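Local structure of inorganic pyrophosphatase (5TEA) at residues N37-W42 and Q50-E55; R98-M103 and K130-L135. The protein probably catalyses the magnesium-dependent hydrolysis of inorganic pyrophosphate to two phosphate ions, working as a homohexamer. All blocks are in the same frame, centred on the assembly; numbering follows the deposited sequence.

How the interactions relate
Interaction 1 pairs the two strands of a beta hairpin that carries two predicted substrate-binding residues, whereas interaction 2 lays a loop with a 3-10 turn against a strand of the larger mixed sheet. They share no strand or helix, lie on opposite sides of the chain's centre, and their nearest atoms are about 13 Å apart. Both are partly buried. Main-chain hydrogen bonds join 37-42 to 50-55, with charged side chains on one face and His38 and aliphatic side chains on the other, partly covered by a neighbouring subunit. Between 98-103 and 130-135 the grip is apolar contact and one bridging water; Asp134 ties the loop's own backbone together, away from the annotated sites.

Interaction 1 of 2, residues N37-W42 and Q50-E55; sequences NHKIEW and QLDRIE. Unlike the reference sequence in segment 50-55: Ile54 (reference Val).
The antiparallel beta hairpin of strands 38-43 and 48-54 brings Lys39 and Arg53, both predicted substrate-binding residues, onto one face. Near the turn, Glu41 and Gln50 form a hydrogen-bonded pair, with Gln50 N 2.8 Å from Glu41 O. Just beyond the second strand, Glu55 N reaches Asn37 O in a nearly straight bond (164°). Asn37 adds its amide: with CG set between the backbone N and carbonyl carbon (chi1 65°), ND2 donates to Glu55 O at 3.0 Å.

On the opposite face, the aliphatic side chains of Leu51 and Ile54 pack against buried His38, whose CD2 lies 3.6 Å from Ile54 CD1. Pro88 and Leu89 of a neighbouring subunit lie on His38 and Leu51 respectively.

Long, flexible side chains suit the charged face, where a polyanionic substrate would probably bind. Glu55 OE1 takes a hydrogen bond from Arg53 NE at 3.1 Å, in the guanidinium plane, which limits that group's rotation, while NE comes from above the carboxylate plane. Lys39 lays CD over the centre of the same guanidinium, 3.5 Å from Arg53 CZ. The lysine chain then turns at chi4 (-40°), and NZ makes a salt bridge with Asp52 OD2 (3.1 Å), on that oxygen's anti side; Glu41 OE1 is 2.8 Å from the same Asp52 OD2.

Interaction 2 of 2, residues R98-M103 and K130-L135; sequences RVIGVM and KTLSDL
Apolar contact centres on Ile100, whose branched side chain lies between strand 94-107 and the loop before helix 137-149. CG1 sits between the backbone N and the carbonyl carbon (chi1 69°), leaving CG2 against the main chain of the loop, 3.3 Å from Lys130 O, while CD1 extends to Leu135 CD1 at 4.0 Å. Leu132 approaches the strand at Gly101, its CG 4.0 Å from Gly101 CA; glycine, with no side chain, lets Leu132 CG come this close.

A water links two main-chain groups, donating to Ile100 O at 2.6 Å and accepting from Leu132 N at 3.0 Å.

Among charged residues, the aliphatic part of Lys130 does the touching: its CG lies over one face of the Arg98 guanidinium, toward the rim, 4.1 Å from Arg98 NE.

Within the loop, Asp134 OD2 accepts from Lys130 N at 2.9 Å through its anti lone pair and from Thr131 N above the carboxylate plane, a short acidic side chain tying the 3-10 turn to the preceding residues.

Ile100 and Gly101 form a classic beta bulge opposite Val116 of strand 110-119, while Leu132 and Leu135 also pack on Ile140 of helix 137-149, and Leu132 on Trp164 of strand 159-165.

Interaction 1 of 2, residues N37-W42 and Q50-E55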
loop_
_atom_site.group_PDB
_atom_site.type_symbol
_atom_site.label_atom_id
_atom_site.label_comp_id
_atom_site.label_asym_id
_atom_site.label_seq_id
_atom_site.Cartn_x
_atom_site.Cartn_y
_atom_site.Cartn_z
ATOM N N ASN B 37 -4.354 -4.950 12.157
ATOM C CA ASN B 37 -5.200 -5.738 13.052
ATOM C C ASN B 37 -4.467 -6.945 13.617
ATOM O O ASN B 37 -5.105 -7.916 14.050
ATOM C CB ASN B 37 -6.501 -6.176 12.365
ATOM C CG ASN B 37 -6.266 -7.131 11.201
ATOM O OD1 ASN B 37 -5.262 -7.035 10.503
ATOM N ND2 ASN B 37 -7.209 -8.058 10.984
ATOM N N HIS B 38 -3.138 -6.912 13.621
ATOM C CA HIS B 38 -2.339 -7.979 14.206
ATOM C C HIS B 38 -1.965 -7.577 15.624
ATOM O O HIS B 38 -1.314 -6.548 15.827
ATOM C CB HIS B 38 -1.102 -8.256 13.371
ATOM C CG HIS B 38 -1.424 -8.818 12.015
ATOM N ND1 HIS B 38 -0.484 -8.982 11.021
ATOM C CD2 HIS B 38 -2.604 -9.219 11.488
ATOM C CE1 HIS B 38 -1.067 -9.483 9.945
ATOM N NE2 HIS B 38 -2.353 -9.637 10.201
ATOM N N LYS B 39 -2.401 -8.359 16.598
ATOM C CA LYS B 39 -2.043 -8.052 17.985
ATOM C C LYS B 39 -0.662 -8.627 18.254
ATOM O O LYS B 39 -0.510 -9.811 18.564
ATOM C CB LYS B 39 -3.059 -8.605 18.971
ATOM C CG LYS B 39 -2.700 -8.236 20.410
ATOM C CD LYS B 39 -3.605 -8.977 21.382
ATOM C CE LYS B 39 -3.318 -8.552 22.811
ATOM N NZ LYS B 39 -1.861 -8.377 23.047
ATOM N N ILE B 40 0.345 -7.775 18.153
ATOM C CA ILE B 40 1.733 -8.161 18.335
ATOM C C ILE B 40 2.179 -7.645 19.692
ATOM O O ILE B 40 1.867 -6.512 20.070
ATOM C CB ILE B 40 2.607 -7.615 17.190
ATOM C CG1 ILE B 40 2.129 -8.222 15.868
ATOM C CG2 ILE B 40 4.087 -7.943 17.415
ATOM C CD1 ILE B 40 2.687 -7.526 14.643
ATOM N N GLU B 41 2.863 -8.497 20.439
ATOM C CA GLU B 41 3.324 -8.185 21.780
ATOM C C GLU B 41 4.783 -8.586 21.906
ATOM O O GLU B 41 5.191 -9.634 21.399
ATOM C CB GLU B 41 2.481 -8.939 22.809
ATOM C CG GLU B 41 2.482 -8.352 24.197
ATOM C CD GLU B 41 1.627 -9.174 25.153
ATOM O OE1 GLU B 41 1.415 -10.383 24.876
ATOM O OE2 GLU B 41 1.162 -8.606 26.168
ATOM N N TRP B 42 5.569 -7.750 22.572
ATOM C CA TRP B 42 6.908 -8.160 22.971
ATOM C C TRP B 42 6.799 -9.215 24.058
ATOM O O TRP B 42 6.203 -8.975 25.112
ATOM C CB TRP B 42 7.697 -6.951 23.473
ATOM C CG TRP B 42 9.005 -7.274 24.114
ATOM C CD1 TRP B 42 9.308 -7.209 25.450
ATOM C CD2 TRP B 42 10.203 -7.685 23.451
ATOM N NE1 TRP B 42 10.619 -7.561 25.653
ATOM C CE2 TRP B 42 11.192 -7.854 24.443
ATOM C CE3 TRP B 42 10.534 -7.932 22.117
ATOM C CZ2 TRP B 42 12.491 -8.260 24.141
ATOM C CZ3 TRP B 42 11.828 -8.331 21.816
ATOM C CH2 TRP B 42 12.788 -8.492 22.823
ATOM N N GLN B 50 5.679 -11.477 19.386
ATOM C CA GLN B 50 4.755 -12.579 19.173
ATOM C C GLN B 50 3.450 -12.051 18.611
ATOM O O GLN B 50 2.880 -11.103 19.152
ATOM C CB GLN B 50 4.493 -13.320 20.484
ATOM C CG GLN B 50 3.488 -14.446 20.343
ATOM C CD GLN B 50 3.340 -15.223 21.618
ATOM O OE1 GLN B 50 3.968 -14.884 22.622
ATOM N NE2 GLN B 50 2.516 -16.284 21.594
ATOM N N LEU B 51 2.957 -12.680 17.548
ATOM C CA LEU B 51 1.587 -12.422 17.118
ATOM C C LEU B 51 0.660 -13.235 18.015
ATOM O O LEU B 51 0.507 -14.448 17.832
ATOM C CB LEU B 51 1.376 -12.785 15.653
ATOM C CG LEU B 51 -0.045 -12.386 15.229
ATOM C CD1 LEU B 51 -0.048 -11.670 13.911
ATOM C CD2 LEU B 51 -0.988 -13.590 15.163
ATOM N N ASP B 52 0.028 -12.557 18.982
ATOM C CA ASP B 52 -0.892 -13.243 19.888
ATOM C C ASP B 52 -2.140 -13.716 19.156
ATOM O O ASP B 52 -2.619 -14.829 19.398
ATOM C CB ASP B 52 -1.300 -12.326 21.041
ATOM C CG ASP B 52 -0.165 -12.044 22.000
ATOM O OD1 ASP B 52 0.808 -12.822 22.020
ATOM O OD2 ASP B 52 -0.256 -11.040 22.743
ATOM N N ARG B 53 -2.701 -12.871 18.291
ATOM C CA ARG B 53 -3.942 -13.211 17.608
ATOM C C ARG B 53 -4.202 -12.208 16.498
ATOM O O ARG B 53 -3.588 -11.141 16.447
ATOM C CB ARG B 53 -5.126 -13.236 18.583
ATOM C CG ARG B 53 -5.421 -11.893 19.217
ATOM C CD ARG B 53 -6.571 -12.034 20.197
ATOM N NE ARG B 53 -7.030 -10.739 20.683
ATOM C CZ ARG B 53 -6.800 -10.270 21.905
ATOM N NH1 ARG B 53 -6.115 -10.996 22.779
ATOM N NH2 ARG B 53 -7.262 -9.075 22.251
ATOM N N ILE B 54 -5.105 -12.586 15.583
ATOM C CA ILE B 54 -5.667 -11.664 14.605
ATOM C C ILE B 54 -6.903 -11.011 15.213
ATOM O O ILE B 54 -7.819 -11.707 15.671
ATOM C CB ILE B 54 -6.033 -12.395 13.299
ATOM C CG1 ILE B 54 -4.870 -13.282 12.813
ATOM C CG2 ILE B 54 -6.472 -11.371 12.232
ATOM C CD1 ILE B 54 -3.656 -12.536 12.295
ATOM N N GLU B 55 -6.939 -9.671 15.213
ATOM C CA GLU B 55 -8.099 -8.947 15.719
ATOM C C GLU B 55 -9.090 -8.705 14.586
ATOM O O GLU B 55 -8.726 -8.800 13.418
ATOM C CB GLU B 55 -7.656 -7.609 16.314
ATOM C CG GLU B 55 -6.647 -7.724 17.456
ATOM C CD GLU B 55 -7.283 -8.030 18.793
ATOM O OE1 GLU B 55 -8.371 -8.643 18.817
ATOM O OE2 GLU B 55 -6.689 -7.650 19.829
#

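Interaction 2 of 2, residues R98-M103 and K130-L135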
loop_
_atom_site.group_PDB
_atom_site.type_symbol
_atom_site.label_atom_id
_atom_site.label_comp_id
_atom_site.label_asym_id
_atom_site.label_seq_id
_atom_site.Cartn_x
_atom_site.Cartn_y
_atom_site.Cartn_z
ATOM N N ARG B 98 8.342 11.898 22.965
ATOM C CA ARG B 98 7.848 12.897 23.906
ATOM C C ARG B 98 6.515 12.430 24.474
ATOM O O ARG B 98 5.632 12.010 23.720
ATOM C CB ARG B 98 7.693 14.264 23.232
ATOM C CG ARG B 98 6.831 15.250 24.024
ATOM C CD ARG B 98 6.708 16.604 23.326
ATOM N NE ARG B 98 7.930 17.393 23.445
ATOM C CZ ARG B 98 8.242 18.166 24.484
ATOM N NH1 ARG B 98 7.421 18.279 25.522
ATOM N NH2 ARG B 98 9.383 18.835 24.481
ATOM N N VAL B 99 6.384 12.497 25.802
ATOM C CA VAL B 99 5.132 12.208 26.507
ATOM C C VAL B 99 4.208 13.416 26.365
ATOM O O VAL B 99 4.560 14.519 26.800
ATOM C CB VAL B 99 5.402 11.922 27.991
ATOM C CG1 VAL B 99 4.081 11.743 28.772
ATOM C CG2 VAL B 99 6.326 10.735 28.171
ATOM N N ILE B 100 3.023 13.227 25.784
ATOM C CA ILE B 100 2.082 14.339 25.651
ATOM C C ILE B 100 0.785 14.148 26.426
ATOM O O ILE B 100 -0.008 15.104 26.501
ATOM C CB ILE B 100 1.763 14.687 24.174
ATOM C CG1 ILE B 100 0.952 13.575 23.495
ATOM C CG2 ILE B 100 3.039 15.075 23.398
ATOM C CD1 ILE B 100 0.380 13.988 22.141
ATOM N N GLY B 101 0.544 12.988 27.032
ATOM C CA GLY B 101 -0.675 12.776 27.789
ATOM C C GLY B 101 -0.808 11.319 28.198
ATOM O O GLY B 101 0.102 10.509 27.986
ATOM N N VAL B 102 -1.951 10.999 28.803
ATOM C CA VAL B 102 -2.247 9.617 29.187
ATOM C C VAL B 102 -3.720 9.334 28.968
ATOM O O VAL B 102 -4.582 10.165 29.274
ATOM C CB VAL B 102 -1.816 9.307 30.638
ATOM C CG1 VAL B 102 -2.414 10.312 31.656
ATOM C CG2 VAL B 102 -2.114 7.850 31.005
ATOM N N MET B 103 -4.001 8.167 28.382
ATOM C CA MET B 103 -5.358 7.651 28.304
ATOM C C MET B 103 -5.575 6.768 29.529
ATOM O O MET B 103 -5.019 5.672 29.601
ATOM C CB MET B 103 -5.560 6.867 27.005
ATOM C CG MET B 103 -6.999 6.480 26.777
ATOM S SD MET B 103 -7.197 5.501 25.274
ATOM C CE MET B 103 -6.676 3.894 25.861
ATOM N N LYS B 130 2.771 18.854 21.306
ATOM C CA LYS B 130 3.354 18.768 22.634
ATOM C C LYS B 130 2.340 18.453 23.718
ATOM O O LYS B 130 2.745 18.019 24.804
ATOM C CB LYS B 130 4.088 20.076 22.985
ATOM C CG LYS B 130 5.319 20.307 22.092
ATOM C CD LYS B 130 6.138 21.540 22.460
ATOM C CE LYS B 130 7.364 21.653 21.554
ATOM N NZ LYS B 130 8.118 22.935 21.759
ATOM N N THR B 131 1.048 18.666 23.467
ATOM C CA THR B 131 -0.029 18.356 24.402
ATOM C C THR B 131 -1.134 17.638 23.648
ATOM O O THR B 131 -1.177 17.660 22.422
ATOM C CB THR B 131 -0.615 19.624 25.039
ATOM O OG1 THR B 131 -1.267 20.391 24.020
ATOM C CG2 THR B 131 0.467 20.455 25.692
ATOM N N LEU B 132 -2.069 17.037 24.389
ATOM C CA LEU B 132 -3.201 16.383 23.735
ATOM C C LEU B 132 -4.047 17.385 22.956
ATOM O O LEU B 132 -4.575 17.062 21.887
ATOM C CB LEU B 132 -4.070 15.659 24.769
ATOM C CG LEU B 132 -3.516 14.377 25.405
ATOM C CD1 LEU B 132 -4.517 13.818 26.386
ATOM C CD2 LEU B 132 -3.188 13.346 24.363
ATOM N N SER B 133 -4.207 18.597 23.492
ATOM C CA SER B 133 -5.014 19.620 22.831
ATOM C C SER B 133 -4.411 20.064 21.502
ATOM O O SER B 133 -5.110 20.705 20.703
ATOM C CB SER B 133 -5.171 20.829 23.752
ATOM O OG SER B 133 -3.970 21.584 23.729
ATOM N N ASP B 134 -3.125 19.771 21.258
ATOM C CA ASP B 134 -2.531 20.090 19.958
ATOM C C ASP B 134 -3.033 19.152 18.867
ATOM O O ASP B 134 -3.024 19.520 17.690
ATOM C CB ASP B 134 -1.008 20.009 20.017
ATOM C CG ASP B 134 -0.395 21.101 20.870
ATOM O OD1 ASP B 134 -1.085 22.123 21.123
ATOM O OD2 ASP B 134 0.766 20.914 21.273
ATOM N N LEU B 135 -3.438 17.942 19.235
ATOM C CA LEU B 135 -3.974 16.990 18.262
ATOM C C LEU B 135 -5.384 17.401 17.848
ATOM O O LEU B 135 -6.090 18.063 18.607
ATOM C CB LEU B 135 -4.021 15.585 18.874
ATOM C CG LEU B 135 -2.714 14.952 19.329
ATOM C CD1 LEU B 135 -2.972 13.611 20.009
ATOM C CD2 LEU B 135 -1.802 14.785 18.133
HETATM O O HOH W 1 -1.722 16.807 27.361
#